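Local atomic coordinates of beta-galactosidase (Bacteroides thetaiotaomicron, PDB entry 5MUJ), a protein that probably acts as an arabinofuranosidase-type glycoside hydrolase that trims side chain B of the plant pectin rhamnogalacturonan II. Residues Val41-Pro53 / Gly358-Val372. Sequence-based numbering, arbitrary orientation. Where two conformers were deposited one is given.
Sequences VKTPYKYGLAVAP and GIAIATSKPMGRSAV
Tyr-47 lies against the loop 367-370, into which the chain runs after strand 358-363 has paired antiparallel with strand 45-49, and which folds back against the latter. This is the Velcro closure of a five-bladed beta-propeller: the N-terminal strand becomes the outermost strand of the blade otherwise built from the last three strands of the chain, and so shuts the ring. Two classic beta bulges interrupt the pairing. Tyr-47 and Gly-48 both face Ile-361, and Ala-50 and Val-51 both donate to Ile-359 O. CG anti to the backbone N (chi1 175°) lays the Tyr-47 ring against the returning loop, where Ser-370 N sits over the centre of one face and Met-367 O meets CE1 at the edge, 3.5 Å away. Ser-370 N also donates to Tyr-47 O (2.8 Å), so ring and carbonyl hold the same peptide. With an alanine in place of Tyr-47, the Arg-369–Ser-370 peptide would probably lose the ring face it rests on, leaving a gap there and the loop freer to shift. At the other end, the Tyr-45 ring is sandwiched between prolines: Pro-366 CD makes a CH-pi contact over one face, 4.0 Å from the centroid, and Pro-44 CB covers the opposite face near the rim. Thr-363 OG1 donates to Lys-365 O (2.6 Å), pinning the turn that carries Pro-366. Astride the second bulge, Val-372 CG1 packs on Leu-49 CB before it and, tightly, on Ala-52 CB after it, at 3.4 Å. Ser-370 OG closes an ST turn by accepting from Val-372 N, and gives its own hydrogen to a lone pair of Leu-49 O, 2.7 Å away.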
# COMPACT_ATOMS: atom_id res chain seq x y z
N VAL A 41 14.69 -5.92 9.69
CA VAL A 41 13.75 -4.91 9.14
C VAL A 41 13.32 -3.81 10.11
O VAL A 41 12.66 -2.85 9.71
CB VAL A 41 12.49 -5.56 8.52
CG1 VAL A 41 12.92 -6.63 7.53
CG2 VAL A 41 11.60 -6.13 9.60
N LYS A 42 13.70 -3.91 11.38
CA LYS A 42 13.17 -2.99 12.37
C LYS A 42 13.68 -1.56 12.16
O LYS A 42 14.81 -1.36 11.70
CB LYS A 42 13.42 -3.45 13.81
CG LYS A 42 14.90 -3.52 14.18
CD LYS A 42 15.11 -4.09 15.58
CE LYS A 42 16.53 -3.80 16.09
NZ LYS A 42 16.72 -4.26 17.48
N THR A 43 12.84 -0.62 12.56
CA THR A 43 13.07 0.80 12.48
C THR A 43 12.58 1.51 13.74
O THR A 43 11.47 2.03 13.78
CB THR A 43 12.38 1.38 11.26
OG1 THR A 43 10.96 1.07 11.32
CG2 THR A 43 13.04 0.86 10.02
N PRO A 44 13.40 1.52 14.80
CA PRO A 44 13.00 2.12 16.07
C PRO A 44 12.88 3.66 16.11
O PRO A 44 12.22 4.18 17.02
CB PRO A 44 14.14 1.69 17.02
CG PRO A 44 14.71 0.46 16.40
CD PRO A 44 14.66 0.76 14.95
N TYR A 45 13.48 4.34 15.13
CA TYR A 45 13.80 5.80 15.23
C TYR A 45 12.89 6.58 14.26
O TYR A 45 13.00 6.47 13.02
CB TYR A 45 15.31 6.12 14.99
CG TYR A 45 16.14 5.39 16.00
CD1 TYR A 45 16.15 5.78 17.35
CD2 TYR A 45 16.76 4.22 15.69
CE1 TYR A 45 16.84 5.06 18.31
CE2 TYR A 45 17.44 3.48 16.65
CZ TYR A 45 17.49 3.91 17.95
OH TYR A 45 18.16 3.16 18.92
N LYS A 46 11.98 7.37 14.80
CA LYS A 46 10.99 8.08 13.94
C LYS A 46 11.55 9.41 13.47
O LYS A 46 11.78 10.33 14.26
CB LYS A 46 9.68 8.28 14.70
CG LYS A 46 9.00 6.92 14.92
CD LYS A 46 7.57 7.01 15.42
CE LYS A 46 6.97 5.63 15.46
NZ LYS A 46 5.62 5.79 16.07
N TYR A 47 11.76 9.50 12.17
CA TYR A 47 12.33 10.73 11.55
C TYR A 47 11.28 11.82 11.59
O TYR A 47 11.54 12.94 11.98
CB TYR A 47 12.74 10.46 10.15
CG TYR A 47 13.23 11.68 9.42
CD1 TYR A 47 14.54 12.12 9.57
CD2 TYR A 47 12.40 12.36 8.54
CE1 TYR A 47 14.98 13.25 8.91
CE2 TYR A 47 12.83 13.50 7.87
CZ TYR A 47 14.14 13.92 8.05
OH TYR A 47 14.62 15.04 7.40
N GLY A 48 10.07 11.45 11.16
CA GLY A 48 8.90 12.30 11.20
C GLY A 48 8.30 12.36 9.82
O GLY A 48 8.55 11.47 8.98
N LEU A 49 7.53 13.40 9.56
CA LEU A 49 6.75 13.46 8.32
C LEU A 49 7.65 13.64 7.11
O LEU A 49 8.70 14.35 7.17
CB LEU A 49 5.69 14.54 8.40
CG LEU A 49 4.61 14.29 9.47
CD1 LEU A 49 3.92 15.56 9.92
CD2 LEU A 49 3.57 13.28 8.98
N ALA A 50 7.27 12.98 6.03
CA ALA A 50 7.95 13.08 4.74
C ALA A 50 7.12 13.97 3.81
O ALA A 50 7.63 14.82 3.10
CB ALA A 50 8.04 11.69 4.13
N VAL A 51 5.82 13.68 3.77
CA VAL A 51 4.88 14.40 2.97
C VAL A 51 3.63 14.69 3.78
O VAL A 51 2.96 13.74 4.19
CB VAL A 51 4.53 13.65 1.65
CG1 VAL A 51 3.74 14.57 0.72
CG2 VAL A 51 5.79 13.20 0.90
N ALA A 52 3.28 15.95 3.95
CA ALA A 52 2.18 16.40 4.76
C ALA A 52 1.27 17.36 3.99
O ALA A 52 1.75 18.17 3.19
CB ALA A 52 2.68 17.06 6.02
N PRO A 53 -0.05 17.27 4.24
CA PRO A 53 -0.98 18.28 3.72
C PRO A 53 -0.73 19.65 4.35
O PRO A 53 -0.36 19.73 5.54
CB PRO A 53 -2.35 17.73 4.12
CG PRO A 53 -2.07 16.97 5.35
CD PRO A 53 -0.74 16.33 5.14
N GLY A 358 -0.97 12.08 6.90
CA GLY A 358 0.20 12.25 6.05
C GLY A 358 1.09 11.04 6.08
O GLY A 358 0.73 10.02 6.70
N ILE A 359 2.22 11.13 5.39
CA ILE A 359 3.18 10.05 5.27
C ILE A 359 4.40 10.42 6.11
O ILE A 359 4.93 11.55 6.00
CB ILE A 359 3.59 9.81 3.81
CG1 ILE A 359 2.39 9.25 3.04
CG2 ILE A 359 4.78 8.85 3.67
CD1 ILE A 359 2.48 9.33 1.53
N ALA A 360 4.84 9.49 6.95
CA ALA A 360 6.04 9.65 7.83
C ALA A 360 7.05 8.54 7.59
O ALA A 360 6.81 7.58 6.85
CB ALA A 360 5.66 9.68 9.25
N ILE A 361 8.23 8.70 8.20
CA ILE A 361 9.30 7.74 8.06
C ILE A 361 9.89 7.32 9.39
O ILE A 361 10.12 8.16 10.27
CB ILE A 361 10.46 8.34 7.25
CG1 ILE A 361 9.91 9.17 6.12
CG2 ILE A 361 11.34 7.24 6.71
CD1 ILE A 361 11.00 9.79 5.28
N ALA A 362 10.20 6.03 9.52
CA ALA A 362 10.99 5.54 10.65
C ALA A 362 12.26 4.85 10.08
O ALA A 362 12.25 4.36 8.97
CB ALA A 362 10.16 4.59 11.52
N THR A 363 13.37 4.88 10.84
CA THR A 363 14.64 4.34 10.34
C THR A 363 15.32 3.42 11.35
O THR A 363 15.02 3.46 12.53
CB THR A 363 15.61 5.46 9.93
OG1 THR A 363 15.83 6.32 11.05
CG2 THR A 363 15.03 6.26 8.76
N SER A 364 16.21 2.58 10.85
CA SER A 364 16.96 1.64 11.69
C SER A 364 18.07 2.29 12.58
O SER A 364 18.43 1.72 13.60
CB SER A 364 17.60 0.57 10.84
OG SER A 364 18.35 1.15 9.80
N LYS A 365 18.62 3.45 12.17
CA LYS A 365 19.39 4.27 13.12
C LYS A 365 18.91 5.71 13.01
O LYS A 365 18.28 6.07 12.01
CB LYS A 365 20.89 4.17 12.83
CG LYS A 365 21.31 4.79 11.50
CD LYS A 365 22.79 4.55 11.21
CE LYS A 365 23.31 5.46 10.10
NZ LYS A 365 24.80 5.43 10.07
N PRO A 366 19.17 6.54 14.05
CA PRO A 366 18.77 7.94 13.89
C PRO A 366 19.35 8.60 12.62
O PRO A 366 20.56 8.48 12.34
CB PRO A 366 19.35 8.63 15.14
CG PRO A 366 19.55 7.53 16.13
CD PRO A 366 19.96 6.33 15.30
N MSE A 367 18.49 9.30 11.86
CA MSE A 367 18.83 10.03 10.63
C MSE A 367 18.41 11.49 10.72
O MSE A 367 18.21 12.14 9.71
CB MSE A 367 18.17 9.34 9.44
CG MSE A 367 18.64 7.92 9.19
SE MSE A 367 20.56 7.75 8.78
CE MSE A 367 20.37 8.53 7.00
N GLY A 368 18.29 12.02 11.93
CA GLY A 368 17.79 13.37 12.18
C GLY A 368 16.30 13.42 12.44
O GLY A 368 15.69 12.44 12.88
N ARG A 369 15.72 14.58 12.21
CA ARG A 369 14.33 14.86 12.50
C ARG A 369 13.74 15.70 11.39
O ARG A 369 14.35 16.64 10.94
CB ARG A 369 14.13 15.58 13.83
CG ARG A 369 14.38 14.77 15.08
CD ARG A 369 13.47 13.56 15.22
NE ARG A 369 13.95 12.71 16.30
CZ ARG A 369 13.59 12.78 17.58
NH1 ARG A 369 12.75 13.71 18.03
NH2 ARG A 369 14.13 11.92 18.44
N SER A 370 12.52 15.36 10.99
CA SER A 370 11.82 16.09 9.95
C SER A 370 11.50 17.47 10.41
O SER A 370 11.16 17.66 11.57
CB SER A 370 10.45 15.43 9.63
OG SER A 370 9.85 16.22 8.68
N ALA A 371 11.56 18.45 9.50
CA ALA A 371 11.08 19.80 9.77
C ALA A 371 9.63 20.01 9.37
O ALA A 371 9.08 21.07 9.63
CB ALA A 371 11.95 20.85 9.07
N VAL A 372 9.00 18.99 8.77
CA VAL A 372 7.61 19.06 8.30
C VAL A 372 6.68 18.89 9.48
O VAL A 372 6.93 18.07 10.35
CB VAL A 372 7.34 17.95 7.27
CG1 VAL A 372 5.88 17.95 6.79
CG2 VAL A 372 8.29 18.05 6.11
O HOH W 1 12.25 17.39 6.67
O HOH W 2 7.42 15.57 11.52